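Local coordinates for transcription regulator AcaB (Escherichia coli, PDB 6N8B), which acts as a plasmid-encoded transcriptional regulator with a crucial role in the conjugation of IncC plasmids, at residues S41-S46 and V120-A124; V79-D84 and L126-L130; L90-M94 and I136-L140. One frame throughout, in Å; residues are numbered along the deposited sequence.

Contact 1 (S41-S46 and V120-A124)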
loop_
_atom_site.group_PDB
_atom_site.type_symbol
_atom_site.label_atom_id
_atom_site.label_comp_id
_atom_site.label_asym_id
_atom_site.label_seq_id
_atom_site.Cartn_x
_atom_site.Cartn_y
_atom_site.Cartn_z
ATOM N N SER A 41 8.080 -0.625 -0.255
ATOM C CA SER A 41 6.971 -0.748 -1.191
ATOM C C SER A 41 6.537 0.550 -1.858
ATOM O O SER A 41 6.066 0.499 -2.994
ATOM C CB SER A 41 5.744 -1.366 -0.500
ATOM O OG SER A 41 5.031 -0.391 0.236
ATOM N N PHE A 42 6.679 1.705 -1.205
ATOM C CA PHE A 42 5.984 2.903 -1.674
ATOM C C PHE A 42 6.461 3.338 -3.055
ATOM O O PHE A 42 5.663 3.447 -3.993
ATOM C CB PHE A 42 6.148 4.049 -0.678
ATOM C CG PHE A 42 5.391 5.287 -1.063
ATOM C CD1 PHE A 42 4.032 5.391 -0.808
ATOM C CD2 PHE A 42 6.030 6.340 -1.691
ATOM C CE1 PHE A 42 3.330 6.524 -1.166
ATOM C CE2 PHE A 42 5.330 7.477 -2.054
ATOM C CZ PHE A 42 3.979 7.568 -1.791
ATOM N N GLU A 43 7.757 3.626 -3.191
ATOM C CA GLU A 43 8.243 4.180 -4.450
ATOM C C GLU A 43 8.033 3.212 -5.604
ATOM O O GLU A 43 7.781 3.642 -6.735
ATOM C CB GLU A 43 9.713 4.565 -4.321
ATOM C CG GLU A 43 9.923 5.787 -3.449
ATOM C CD GLU A 43 11.260 6.448 -3.682
ATOM O OE1 GLU A 43 12.194 5.758 -4.149
ATOM O OE2 GLU A 43 11.377 7.659 -3.397
ATOM N N ARG A 44 8.118 1.909 -5.341
ATOM C CA ARG A 44 7.776 0.929 -6.365
ATOM C C ARG A 44 6.295 1.001 -6.718
ATOM O O ARG A 44 5.926 0.985 -7.898
ATOM C CB ARG A 44 8.151 -0.474 -5.895
ATOM C CG ARG A 44 7.877 -1.552 -6.924
ATOM C CD ARG A 44 8.652 -1.315 -8.205
ATOM N NE ARG A 44 8.205 -2.197 -9.279
ATOM C CZ ARG A 44 7.259 -1.879 -10.157
ATOM N NH1 ARG A 44 6.658 -0.700 -10.088
ATOM N NH2 ARG A 44 6.913 -2.741 -11.104
ATOM N N VAL A 45 5.429 1.074 -5.702
ATOM C CA VAL A 45 3.992 1.177 -5.941
ATOM C C VAL A 45 3.640 2.519 -6.570
ATOM O O VAL A 45 2.779 2.596 -7.452
ATOM C CB VAL A 45 3.224 0.949 -4.627
ATOM C CG1 VAL A 45 1.748 1.248 -4.802
ATOM C CG2 VAL A 45 3.392 -0.476 -4.179
ATOM N N SER A 46 4.326 3.588 -6.157
ATOM C CA SER A 46 4.082 4.898 -6.753
ATOM C C SER A 46 4.390 4.878 -8.241
ATOM O O SER A 46 3.636 5.428 -9.051
ATOM C CB SER A 46 4.919 5.964 -6.043
ATOM O OG SER A 46 4.507 7.271 -6.406
ATOM N N VAL A 120 -2.115 6.819 -5.472
ATOM C CA VAL A 120 -0.918 6.933 -4.641
ATOM C C VAL A 120 -1.266 7.531 -3.284
ATOM O O VAL A 120 -0.708 7.133 -2.255
ATOM C CB VAL A 120 0.170 7.750 -5.361
ATOM C CG1 VAL A 120 1.460 7.741 -4.559
ATOM C CG2 VAL A 120 0.408 7.190 -6.745
ATOM N N ALA A 121 -2.189 8.496 -3.259
ATOM C CA ALA A 121 -2.625 9.066 -1.989
ATOM C C ALA A 121 -3.248 8.003 -1.096
ATOM O O ALA A 121 -2.989 7.972 0.112
ATOM C CB ALA A 121 -3.612 10.205 -2.223
ATOM N N GLN A 122 -4.058 7.112 -1.672
ATOM C CA GLN A 122 -4.745 6.123 -0.851
ATOM C C GLN A 122 -3.777 5.082 -0.314
ATOM O O GLN A 122 -3.911 4.642 0.832
ATOM C CB GLN A 122 -5.853 5.447 -1.652
ATOM C CG GLN A 122 -6.753 6.410 -2.382
ATOM C CD GLN A 122 -7.673 5.723 -3.368
ATOM O OE1 GLN A 122 -7.265 4.801 -4.077
ATOM N NE2 GLN A 122 -8.922 6.172 -3.424
ATOM N N PHE A 123 -2.788 4.680 -1.117
ATOM C CA PHE A 123 -1.769 3.772 -0.601
ATOM C C PHE A 123 -0.959 4.434 0.503
ATOM O O PHE A 123 -0.697 3.821 1.544
ATOM C CB PHE A 123 -0.850 3.299 -1.725
ATOM C CG PHE A 123 0.096 2.215 -1.302
ATOM C CD1 PHE A 123 -0.306 0.892 -1.291
ATOM C CD2 PHE A 123 1.387 2.521 -0.905
ATOM C CE1 PHE A 123 0.561 -0.109 -0.897
ATOM C CE2 PHE A 123 2.260 1.524 -0.510
ATOM C CZ PHE A 123 1.846 0.208 -0.507
ATOM N N ALA A 124 -0.554 5.688 0.291
ATOM C CA ALA A 124 0.122 6.431 1.346
ATOM C C ALA A 124 -0.786 6.626 2.547
ATOM O O ALA A 124 -0.309 6.672 3.686
ATOM C CB ALA A 124 0.607 7.780 0.820
#
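F123 reaches across to helix 32-59 and slots its ring between V45, S41 and F42. V45 covers one face: its CG1 stands 4.0 Å from the centroid of the F123 ring, 10° off the normal, a CH-pi contact made almost squarely over the centre. The other two neighbours lie at the ring's edge, close to its plane. S41 OG comes to 3.3 Å from F123 CZ, and F42 CD1 sits 3.9 Å from F123 CD2 as the two aromatic side chains slide past each other in opposite directions. F42 then continues toward the helix of residues 120-124, its CG anti to the backbone N (chi1 -177°), which sends the far end of the ring between V120 and A124. There F42 CE1 meets A124 CB at 3.6 Å and F42 CZ meets V120 CG1 at 3.7 Å. The same V120 methyl also serves S46, whose OG lies 3.6 Å from V120 CG1.

The hydroxyl beside the F123 ring is polar but already satisfied, since S41 OG hydrogen-bonds to V37 O one turn back on its own helix. Around this first shell, helix 148-182 presents A166 to both S41 and V45 and adds I169 against V45, while I113 of strand 109-115 touches F42 and A124.

The short helical axes run nearly antiparallel, at 163° and 10.4 Å apart, with S46 abreast of V120 and F42 of A124. Apolar, aromatic-rich packing between antiparallel helices, with a third helix closing over it, is characteristic of a helical-bundle core; here it lies near the centre of the folded chain, and strand 109-115 additionally covers it.

Contact 2 (V79-D84 and L126-L130)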
loop_
_atom_site.group_PDB
_atom_site.type_symbol
_atom_site.label_atom_id
_atom_site.label_comp_id
_atom_site.label_asym_id
_atom_site.label_seq_id
_atom_site.Cartn_x
_atom_site.Cartn_y
_atom_site.Cartn_z
ATOM N N VAL A 79 -8.340 -3.449 1.730
ATOM C CA VAL A 79 -7.340 -3.220 2.770
ATOM C C VAL A 79 -7.748 -2.044 3.646
ATOM O O VAL A 79 -7.641 -2.101 4.877
ATOM C CB VAL A 79 -5.951 -3.004 2.141
ATOM C CG1 VAL A 79 -4.926 -2.688 3.221
ATOM C CG2 VAL A 79 -5.535 -4.232 1.358
ATOM N N SER A 80 -8.237 -0.966 3.028
ATOM C CA SER A 80 -8.687 0.191 3.796
ATOM C C SER A 80 -9.845 -0.181 4.710
ATOM O O SER A 80 -9.932 0.296 5.847
ATOM C CB SER A 80 -9.085 1.324 2.854
ATOM O OG SER A 80 -9.525 2.452 3.591
ATOM N N GLU A 81 -10.751 -1.025 4.219
ATOM C CA GLU A 81 -11.902 -1.433 5.009
ATOM C C GLU A 81 -11.483 -2.275 6.210
ATOM O O GLU A 81 -12.039 -2.122 7.304
ATOM C CB GLU A 81 -12.865 -2.206 4.110
ATOM C CG GLU A 81 -13.586 -1.330 3.100
ATOM C CD GLU A 81 -14.235 -2.131 1.984
ATOM O OE1 GLU A 81 -14.515 -1.540 0.919
ATOM O OE2 GLU A 81 -14.487 -3.340 2.176
ATOM N N ASP A 82 -10.492 -3.157 6.033
ATOM C CA ASP A 82 -10.104 -4.054 7.119
ATOM C C ASP A 82 -9.219 -3.388 8.162
ATOM O O ASP A 82 -9.228 -3.808 9.323
ATOM C CB ASP A 82 -9.386 -5.288 6.572
ATOM C CG ASP A 82 -10.250 -6.103 5.638
ATOM O OD1 ASP A 82 -11.490 -5.947 5.680
ATOM O OD2 ASP A 82 -9.688 -6.913 4.872
ATOM N N LEU A 83 -8.464 -2.348 7.795
ATOM C CA LEU A 83 -7.777 -1.575 8.823
ATOM C C LEU A 83 -8.760 -0.747 9.635
ATOM O O LEU A 83 -8.589 -0.593 10.849
ATOM C CB LEU A 83 -6.712 -0.668 8.203
ATOM C CG LEU A 83 -5.572 -1.323 7.429
ATOM C CD1 LEU A 83 -5.111 -0.429 6.302
ATOM C CD2 LEU A 83 -4.425 -1.620 8.361
ATOM N N ASP A 84 -9.809 -0.233 8.992
ATOM C CA ASP A 84 -10.822 0.520 9.722
ATOM C C ASP A 84 -11.521 -0.359 10.749
ATOM O O ASP A 84 -11.791 0.081 11.872
ATOM C CB ASP A 84 -11.832 1.133 8.752
ATOM C CG ASP A 84 -11.289 2.364 8.044
ATOM O OD1 ASP A 84 -10.283 2.937 8.525
ATOM O OD2 ASP A 84 -11.869 2.764 7.011
ATOM N N LEU A 126 -3.068 4.408 3.403
ATOM C CA LEU A 126 -3.089 3.084 4.023
ATOM C C LEU A 126 -1.921 2.900 4.983
ATOM O O LEU A 126 -2.072 2.285 6.046
ATOM C CB LEU A 126 -3.073 1.994 2.953
ATOM C CG LEU A 126 -4.388 1.825 2.196
ATOM C CD1 LEU A 126 -4.320 0.640 1.263
ATOM C CD2 LEU A 126 -5.519 1.663 3.183
ATOM N N ILE A 127 -0.743 3.402 4.614
ATOM C CA ILE A 127 0.422 3.268 5.481
ATOM C C ILE A 127 0.199 4.023 6.784
ATOM O O ILE A 127 0.615 3.575 7.860
ATOM C CB ILE A 127 1.683 3.753 4.744
ATOM C CG1 ILE A 127 1.889 2.929 3.472
ATOM C CG2 ILE A 127 2.904 3.688 5.655
ATOM C CD1 ILE A 127 3.282 3.007 2.910
ATOM N N ARG A 128 -0.481 5.169 6.712
ATOM C CA ARG A 128 -0.783 5.924 7.923
ATOM C C ARG A 128 -1.734 5.150 8.826
ATOM O O ARG A 128 -1.530 5.076 10.043
ATOM C CB ARG A 128 -1.368 7.292 7.559
ATOM C CG ARG A 128 -2.300 7.895 8.609
ATOM C CD ARG A 128 -1.561 8.241 9.898
ATOM N NE ARG A 128 -0.306 8.941 9.671
ATOM C CZ ARG A 128 -0.179 10.264 9.696
ATOM N NH1 ARG A 128 -1.238 11.035 9.918
ATOM N NH2 ARG A 128 1.010 10.822 9.491
ATOM N N LYS A 129 -2.793 4.576 8.251
ATOM C CA LYS A 129 -3.729 3.826 9.079
ATOM C C LYS A 129 -3.087 2.575 9.659
ATOM O O LYS A 129 -3.490 2.114 10.731
ATOM C CB LYS A 129 -4.997 3.496 8.291
ATOM C CG LYS A 129 -5.417 4.629 7.389
ATOM C CD LYS A 129 -6.923 4.790 7.328
ATOM C CE LYS A 129 -7.605 3.615 6.677
ATOM N NZ LYS A 129 -8.905 4.052 6.089
ATOM N N LEU A 130 -2.070 2.033 8.990
ATOM C CA LEU A 130 -1.288 0.963 9.592
ATOM C C LEU A 130 -0.439 1.499 10.739
ATOM O O LEU A 130 -0.328 0.857 11.791
ATOM C CB LEU A 130 -0.417 0.297 8.526
ATOM C CG LEU A 130 0.745 -0.588 8.968
ATOM C CD1 LEU A 130 0.211 -1.917 9.422
ATOM C CD2 LEU A 130 1.746 -0.784 7.848
#
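L126 lies over the backbone and CB of S80, its CD2 methyl 3.5 Å from S80 CA, while its other branch turns to V79, with L126 CD1 3.9 Å from V79 CG1. L83 comes in at about a right angle to L126 and sets its own CD1 3.8 Å from L126 CD2; its second methyl, CD2, rests more loosely on L130. One leucine is thus wedged among three residues of helix 62-96.

Alongside this apolar patch, K129 carries the polar part of the contact. Its chain, bent at chi2 and chi3 (-66°), reaches across and sets the amine between S80 and D84, two residues four positions apart that grip it together. NZ of K129 donates to S80 OG at 3.0 Å and to D84 OD1, also at 3.0 Å, the latter bond forming a salt bridge. The amine meets OD1 on the syn side of the carboxylate, though 31° out of its plane, and a weak bond to D84 OD2 supplements the first. D84 is exposed, so solvent probably screens the ion pair, whereas the leucines beside it are buried.

Helix 148-182 backs the apolar side, with L165 touching V79 and L126, L162 touching L126, and W158 touching L83. The short axes run nearly parallel, 20° and 10.1 Å apart, with S80 facing L126 and L83 facing K129. A leucine interior bordered by a lysine-aspartate bridge on the outer side is the amphipathic pattern of neighbouring helices in a four-helix bundle.

Contact 3 (L90-M94 and I136-L140)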
loop_
_atom_site.group_PDB
_atom_site.type_symbol
_atom_site.label_atom_id
_atom_site.label_comp_id
_atom_site.label_asym_id
_atom_site.label_seq_id
_atom_site.Cartn_x
_atom_site.Cartn_y
_atom_site.Cartn_z
ATOM N N LEU A 90 -10.035 -2.563 18.205
ATOM C CA LEU A 90 -8.963 -2.371 19.174
ATOM C C LEU A 90 -9.013 -1.004 19.843
ATOM O O LEU A 90 -8.585 -0.878 20.995
ATOM C CB LEU A 90 -7.595 -2.549 18.511
ATOM C CG LEU A 90 -7.323 -3.776 17.644
ATOM C CD1 LEU A 90 -6.011 -3.598 16.930
ATOM C CD2 LEU A 90 -7.296 -5.040 18.457
ATOM N N ASN A 91 -9.565 0.013 19.176
ATOM C CA ASN A 91 -9.730 1.296 19.848
ATOM C C ASN A 91 -10.803 1.266 20.928
ATOM O O ASN A 91 -10.875 2.210 21.721
ATOM C CB ASN A 91 -10.037 2.402 18.836
ATOM C CG ASN A 91 -9.485 3.753 19.267
ATOM O OD1 ASN A 91 -8.315 4.058 19.034
ATOM N ND2 ASN A 91 -10.322 4.560 19.912
ATOM N N LYS A 92 -11.630 0.221 20.992
ATOM C CA LYS A 92 -12.551 0.078 22.110
ATOM C C LYS A 92 -12.121 -1.020 23.073
ATOM O O LYS A 92 -12.710 -1.154 24.150
ATOM C CB LYS A 92 -13.978 -0.210 21.615
ATOM C CG LYS A 92 -15.026 -0.186 22.727
ATOM C CD LYS A 92 -16.320 -0.862 22.349
ATOM C CE LYS A 92 -17.181 -1.022 23.593
ATOM N NZ LYS A 92 -16.753 -2.196 24.420
ATOM N N LEU A 93 -11.062 -1.763 22.755
ATOM C CA LEU A 93 -10.402 -2.520 23.808
ATOM C C LEU A 93 -9.656 -1.590 24.750
ATOM O O LEU A 93 -9.479 -1.915 25.929
ATOM C CB LEU A 93 -9.447 -3.552 23.213
ATOM C CG LEU A 93 -10.049 -4.859 22.707
ATOM C CD1 LEU A 93 -8.942 -5.793 22.257
ATOM C CD2 LEU A 93 -10.902 -5.512 23.781
ATOM N N MET A 94 -9.227 -0.426 24.255
ATOM C CA MET A 94 -8.592 0.548 25.136
ATOM C C MET A 94 -9.625 1.235 26.022
ATOM O O MET A 94 -9.356 1.519 27.194
ATOM C CB MET A 94 -7.833 1.597 24.318
ATOM C CG MET A 94 -7.081 1.079 23.110
ATOM S SD MET A 94 -6.616 2.434 22.026
ATOM C CE MET A 94 -5.643 3.406 23.152
ATOM N N ILE A 136 -1.970 1.492 18.266
ATOM C CA ILE A 136 -2.986 0.940 19.160
ATOM C C ILE A 136 -2.508 -0.379 19.746
ATOM O O ILE A 136 -2.558 -0.593 20.963
ATOM C CB ILE A 136 -4.328 0.772 18.424
ATOM C CG1 ILE A 136 -4.879 2.129 17.986
ATOM C CG2 ILE A 136 -5.334 0.077 19.322
ATOM C CD1 ILE A 136 -6.076 2.035 17.085
ATOM N N VAL A 137 -2.034 -1.280 18.884
ATOM C CA VAL A 137 -1.508 -2.562 19.340
ATOM C C VAL A 137 -0.376 -2.354 20.338
ATOM O O VAL A 137 -0.259 -3.089 21.327
ATOM C CB VAL A 137 -1.057 -3.406 18.133
ATOM C CG1 VAL A 137 -0.460 -4.728 18.593
ATOM C CG2 VAL A 137 -2.230 -3.653 17.198
ATOM N N ASP A 138 0.467 -1.344 20.107
ATOM C CA ASP A 138 1.625 -1.144 20.973
ATOM C C ASP A 138 1.227 -0.755 22.393
ATOM O O ASP A 138 1.857 -1.208 23.355
ATOM C CB ASP A 138 2.562 -0.103 20.361
ATOM C CG ASP A 138 3.434 -0.686 19.268
ATOM O OD1 ASP A 138 3.568 -1.929 19.217
ATOM O OD2 ASP A 138 3.983 0.090 18.461
ATOM N N THR A 139 0.176 0.054 22.562
ATOM C CA THR A 139 -0.212 0.395 23.927
ATOM C C THR A 139 -0.992 -0.733 24.575
ATOM O O THR A 139 -0.858 -0.963 25.782
ATOM C CB THR A 139 -1.055 1.667 23.977
ATOM O OG1 THR A 139 -2.397 1.369 23.575
ATOM C CG2 THR A 139 -0.501 2.693 23.059
ATOM N N LEU A 140 -1.779 -1.468 23.789
ATOM C CA LEU A 140 -2.452 -2.640 24.328
ATOM C C LEU A 140 -1.444 -3.699 24.736
ATOM O O LEU A 140 -1.668 -4.431 25.706
ATOM C CB LEU A 140 -3.431 -3.190 23.295
ATOM C CG LEU A 140 -4.522 -2.215 22.864
ATOM C CD1 LEU A 140 -5.485 -2.875 21.908
ATOM C CD2 LEU A 140 -5.251 -1.730 24.086
#
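This is a buried, almost wholly apolar helix-to-helix contact toward one end of the bundle, about 22 Å from the centre of the chain, where residues 90-94 of helix 62-96 lie beside helix 118-142. M94 and L140 form one half of it. Crossing at about a right angle, they bring M94 CG to 3.5 Å from L140 CD2. M94 SD lies 3.8 Å from I136 CG2, and the bend at chi3 (59°) then turns M94 CE toward T139, 3.9 Å from T139 OG1.

L90 and I136 make up the other half. L90 CB sits 3.6 Å from I136 CG2, so that this one isoleucine methyl is shared by L90 and M94, while L90 CD1 extends to V137 CG2. L140 CD1 fills in beside L90, near its CB and carbonyl oxygen. The longer branch of I136 reaches N91 instead, I136 CD1 lying 3.6 Å from N91 OD1.

T139 turns its hydroxyl back to its own helix, where T139 OG1 donates to I136 O at 3.3 Å. I136 O thus accepts from both T139 OG1 and L140 N, and the hydroxyl beside the M94 methyl is paired within its own helix.

Beyond the two helices, the loop residues I99, M102, P103 and L146 close over M94, I136, T139 and L140 respectively, while A154 of helix 148-182 touches V137. With short axes 33° and 9.9 Å apart, this is aliphatic packing between two neighbouring helices, with loop residues covering one end of the helical bundle.

In the fold
Helix 118-142 takes part in all three contacts. Contact 1 joins it antiparallel to helix 32-59 near the centre of the chain, whereas contacts 2 and 3, with centres about 15 Å apart, tie it twice to helix 62-96 in a roughly parallel sense. The chemistry follows position. Aromatic rings dominate the deeply buried contact 1; contact 2, only partly buried, combines leucines with a salt bridge at its outer border; contact 3 is buried again but aliphatic, with one methionine, and covered by loops at the bundle's end. Helix 148-182 touches every one of them, so the fourth long helix packs against the others at all three levels.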